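Local coordinates for protein phenol hydroxylase component phN (Pseudomonas stutzeri, PDB 3U52) that probably forms the di-iron, oxygen-activating hydroxylase subunit of a bacterial multicomponent monooxygenase that hydroxylates phenol, at residues Ile244-Val255 / Lys308-Arg316. Numbering follows the deposited sequence.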
loop_
_atom_site.group_PDB
_atom_site.type_symbol
_atom_site.label_atom_id
_atom_site.label_comp_id
_atom_site.label_asym_id
_atom_site.label_seq_id
_atom_site.Cartn_x
_atom_site.Cartn_y
_atom_site.Cartn_z
ATOM N N ILE A 244 24.606 1.151 27.362
ATOM C CA ILE A 244 25.268 0.497 28.536
ATOM C C ILE A 244 26.760 0.482 28.408
ATOM O O ILE A 244 27.417 0.683 29.406
ATOM C CB ILE A 244 24.869 -0.978 28.911
ATOM C CG1 ILE A 244 24.269 -1.666 27.745
ATOM C CG2 ILE A 244 24.082 -1.065 30.332
ATOM C CD1 ILE A 244 25.232 -2.445 26.956
ATOM N N LYS A 245 27.284 0.219 27.203
ATOM C CA LYS A 245 28.733 0.212 26.982
ATOM C C LYS A 245 29.332 1.580 27.232
ATOM O O LYS A 245 30.293 1.678 27.990
ATOM C CB LYS A 245 29.104 -0.317 25.605
ATOM C CG LYS A 245 28.578 -1.760 25.413
ATOM C CD LYS A 245 29.206 -2.491 24.240
ATOM C CE LYS A 245 29.123 -4.022 24.459
ATOM N NZ LYS A 245 29.874 -4.804 23.370
ATOM N N PHE A 246 28.711 2.625 26.686
ATOM C CA PHE A 246 29.178 3.995 26.888
ATOM C C PHE A 246 29.296 4.343 28.376
ATOM O O PHE A 246 30.331 4.809 28.829
ATOM C CB PHE A 246 28.240 5.012 26.236
ATOM C CG PHE A 246 28.704 6.412 26.404
ATOM C CD1 PHE A 246 29.818 6.865 25.720
ATOM C CD2 PHE A 246 28.063 7.263 27.289
ATOM C CE1 PHE A 246 30.273 8.193 25.915
ATOM C CE2 PHE A 246 28.504 8.570 27.465
ATOM C CZ PHE A 246 29.607 9.024 26.777
ATOM N N ILE A 247 28.228 4.090 29.114
ATOM C CA ILE A 247 28.123 4.418 30.557
ATOM C C ILE A 247 29.101 3.613 31.407
ATOM O O ILE A 247 29.764 4.179 32.298
ATOM C CB ILE A 247 26.687 4.219 31.060
ATOM C CG1 ILE A 247 25.764 5.241 30.394
ATOM C CG2 ILE A 247 26.598 4.411 32.560
ATOM C CD1 ILE A 247 24.271 5.079 30.838
ATOM N N LEU A 248 29.220 2.311 31.095
ATOM C CA LEU A 248 30.138 1.443 31.830
ATOM C C LEU A 248 31.604 1.815 31.593
ATOM O O LEU A 248 32.431 1.674 32.489
ATOM C CB LEU A 248 29.918 -0.034 31.461
ATOM C CG LEU A 248 28.575 -0.554 31.990
ATOM C CD1 LEU A 248 28.214 -1.931 31.376
ATOM C CD2 LEU A 248 28.539 -0.565 33.500
ATOM N N GLU A 249 31.924 2.302 30.405
ATOM C CA GLU A 249 33.309 2.630 30.073
ATOM C C GLU A 249 33.747 3.991 30.552
ATOM O O GLU A 249 34.937 4.267 30.655
ATOM C CB GLU A 249 33.505 2.517 28.573
ATOM C CG GLU A 249 33.581 1.065 28.155
ATOM C CD GLU A 249 33.851 0.865 26.704
ATOM O OE1 GLU A 249 34.316 1.833 26.060
ATOM O OE2 GLU A 249 33.603 -0.267 26.217
ATOM N N GLN A 250 32.793 4.854 30.862
ATOM C CA GLN A 250 33.118 6.225 31.198
ATOM C C GLN A 250 33.752 6.412 32.577
ATOM O O GLN A 250 34.496 7.367 32.775
ATOM C CB GLN A 250 31.901 7.137 31.017
ATOM C CG GLN A 250 31.581 7.383 29.588
ATOM C CD GLN A 250 32.523 8.366 28.947
ATOM O OE1 GLN A 250 32.736 9.423 29.481
ATOM N NE2 GLN A 250 33.100 8.017 27.809
ATOM N N HIS A 251 33.499 5.506 33.511
ATOM C CA HIS A 251 34.048 5.664 34.840
ATOM C C HIS A 251 33.758 4.436 35.651
ATOM O O HIS A 251 32.625 3.950 35.640
ATOM C CB HIS A 251 33.426 6.874 35.544
ATOM C CG HIS A 251 34.327 7.452 36.582
ATOM N ND1 HIS A 251 34.531 6.840 37.801
ATOM C CD2 HIS A 251 35.137 8.539 36.562
ATOM C CE1 HIS A 251 35.404 7.543 38.502
ATOM N NE2 HIS A 251 35.789 8.576 37.771
ATOM N N GLU A 252 34.749 3.939 36.385
ATOM C CA GLU A 252 34.550 2.730 37.191
ATOM C C GLU A 252 33.491 2.930 38.233
ATOM O O GLU A 252 32.805 1.991 38.586
ATOM C CB GLU A 252 35.839 2.263 37.881
ATOM C CG GLU A 252 36.545 3.350 38.646
ATOM C CD GLU A 252 37.845 2.871 39.283
ATOM O OE1 GLU A 252 38.784 2.505 38.527
ATOM O OE2 GLU A 252 37.925 2.872 40.543
ATOM N N ASP A 253 33.353 4.145 38.733
ATOM C CA ASP A 253 32.277 4.407 39.696
ATOM C C ASP A 253 30.852 4.146 39.125
ATOM O O ASP A 253 29.929 3.910 39.894
ATOM C CB ASP A 253 32.384 5.810 40.272
ATOM C CG ASP A 253 33.681 6.020 41.124
ATOM O OD1 ASP A 253 34.314 5.024 41.572
ATOM O OD2 ASP A 253 34.056 7.197 41.335
ATOM N N ASN A 254 30.704 4.122 37.784
ATOM C CA ASN A 254 29.366 3.940 37.182
ATOM C C ASN A 254 28.927 2.510 37.296
ATOM O O ASN A 254 27.761 2.201 37.096
ATOM C CB ASN A 254 29.327 4.315 35.705
ATOM C CG ASN A 254 29.613 5.781 35.464
ATOM O OD1 ASN A 254 29.577 6.588 36.395
ATOM N ND2 ASN A 254 29.871 6.140 34.201
ATOM N N VAL A 255 29.861 1.625 37.597
ATOM C CA VAL A 255 29.567 0.195 37.405
ATOM C C VAL A 255 28.566 -0.300 38.440
ATOM O O VAL A 255 27.577 -0.965 38.056
ATOM C CB VAL A 255 30.878 -0.718 37.311
ATOM C CG1 VAL A 255 30.524 -2.204 37.417
ATOM C CG2 VAL A 255 31.628 -0.437 36.023
ATOM N N LYS A 308 27.417 -12.321 29.475
ATOM C CA LYS A 308 28.819 -12.778 29.376
ATOM C C LYS A 308 29.711 -11.687 28.773
ATOM O O LYS A 308 30.825 -11.462 29.227
ATOM C CB LYS A 308 28.924 -14.069 28.552
ATOM C CG LYS A 308 29.947 -15.097 29.108
ATOM C CD LYS A 308 29.571 -16.528 28.626
ATOM C CE LYS A 308 30.238 -17.656 29.468
ATOM N NZ LYS A 308 30.339 -19.003 28.763
ATOM N N ASP A 309 29.205 -11.002 27.754
ATOM C CA ASP A 309 29.823 -9.803 27.183
ATOM C C ASP A 309 30.071 -8.724 28.265
ATOM O O ASP A 309 31.144 -8.141 28.303
ATOM C CB ASP A 309 28.891 -9.302 26.067
ATOM C CG ASP A 309 29.527 -8.286 25.120
ATOM O OD1 ASP A 309 30.454 -8.680 24.366
ATOM O OD2 ASP A 309 29.024 -7.114 25.056
ATOM N N LEU A 310 29.115 -8.483 29.165
ATOM C CA LEU A 310 29.208 -7.388 30.133
ATOM C C LEU A 310 30.125 -7.698 31.333
ATOM O O LEU A 310 30.499 -6.790 32.098
ATOM C CB LEU A 310 27.787 -6.935 30.607
ATOM C CG LEU A 310 26.800 -6.397 29.539
ATOM C CD1 LEU A 310 25.510 -5.830 30.175
ATOM C CD2 LEU A 310 27.444 -5.309 28.705
ATOM N N GLU A 311 30.488 -8.975 31.499
ATOM C CA GLU A 311 31.448 -9.400 32.519
ATOM C C GLU A 311 32.793 -8.671 32.467
ATOM O O GLU A 311 33.390 -8.437 33.510
ATOM C CB GLU A 311 31.704 -10.890 32.426
ATOM C CG GLU A 311 30.611 -11.747 33.029
ATOM C CD GLU A 311 30.962 -13.233 33.006
ATOM O OE1 GLU A 311 30.108 -14.037 32.566
ATOM O OE2 GLU A 311 32.105 -13.580 33.401
ATOM N N ARG A 312 33.257 -8.310 31.264
ATOM C CA ARG A 312 34.505 -7.543 31.102
ATOM C C ARG A 312 34.487 -6.202 31.823
ATOM O O ARG A 312 35.545 -5.675 32.147
ATOM C CB ARG A 312 34.873 -7.343 29.620
ATOM C CG ARG A 312 34.068 -6.312 28.832
ATOM C CD ARG A 312 34.644 -6.164 27.414
ATOM N NE ARG A 312 35.181 -4.823 27.102
ATOM C CZ ARG A 312 36.305 -4.269 27.588
ATOM N NH1 ARG A 312 37.074 -4.905 28.477
ATOM N NH2 ARG A 312 36.649 -3.043 27.196
ATOM N N TYR A 313 33.287 -5.666 32.069
ATOM C CA TYR A 313 33.106 -4.388 32.800
ATOM C C TYR A 313 32.919 -4.598 34.284
ATOM O O TYR A 313 32.832 -3.627 35.024
ATOM C CB TYR A 313 31.898 -3.617 32.278
ATOM C CG TYR A 313 31.939 -3.316 30.809
ATOM C CD1 TYR A 313 31.037 -3.912 29.927
ATOM C CD2 TYR A 313 32.898 -2.452 30.296
ATOM C CE1 TYR A 313 31.074 -3.645 28.578
ATOM C CE2 TYR A 313 32.954 -2.168 28.936
ATOM C CZ TYR A 313 32.034 -2.762 28.086
ATOM O OH TYR A 313 32.120 -2.449 26.748
ATOM N N GLY A 314 32.866 -5.846 34.737
ATOM C CA GLY A 314 32.556 -6.098 36.146
ATOM C C GLY A 314 31.055 -6.262 36.418
ATOM O O GLY A 314 30.629 -6.212 37.575
ATOM N N ILE A 315 30.255 -6.477 35.373
ATOM C CA ILE A 315 28.781 -6.597 35.534
ATOM C C ILE A 315 28.393 -8.081 35.729
ATOM O O ILE A 315 28.950 -8.948 35.079
ATOM C CB ILE A 315 28.028 -5.969 34.298
ATOM C CG1 ILE A 315 28.146 -4.441 34.289
ATOM C CG2 ILE A 315 26.561 -6.469 34.153
ATOM C CD1 ILE A 315 27.467 -3.712 35.446
ATOM N N ARG A 316 27.504 -8.395 36.658
ATOM C CA ARG A 316 27.016 -9.794 36.787
ATOM C C ARG A 316 25.563 -9.864 36.273
ATOM O O ARG A 316 24.925 -8.827 36.097
ATOM C CB ARG A 316 27.099 -10.289 38.235
ATOM C CG ARG A 316 26.390 -9.349 39.203
ATOM C CD ARG A 316 25.914 -9.952 40.507
ATOM N NE ARG A 316 25.325 -8.908 41.349
ATOM C CZ ARG A 316 24.083 -8.436 41.200
ATOM N NH1 ARG A 316 23.287 -8.934 40.257
ATOM N NH2 ARG A 316 23.630 -7.474 41.988
#
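The ring of Y313 lies between L248 and R312: CB of L248 sits over one face, 4.2 Å from the ring centroid, and CG of R312 covers the opposite face. CD1 of L248 reaches further, to 3.7 Å from CD1 of Y313 and 3.8 Å from CG1 of I315. On this packed side CD1 of I244 meets CD2 of L310 and CG1 of V255 meets CD1 of I315; branched aliphatic chains suit it, offering methyls with no polar atom to bury. The solvent side is looser, and charged residues fit its exposed margin. There the phenol OH of Y313 donates to OE2 of E249 (2.7 Å), which lies in the ring plane and accepts through its anti lone pair. The chi1 of D309, -165°, swings its carboxylate to K245; the NZ to OD2 salt bridge, 3.0 Å, is weak as a hydrogen bond. With an alanine at Y313, E249 is likely to lose its hydrogen bond and L248 to face a gap. G314, at positive phi, makes the Schellman motif (G314 N to E311 O, I315 N to L310 O) ending helix 291-310, packed against the end of helix 220-250, which carries iron ligands E233 and H236 of the di-iron hydroxylase fold.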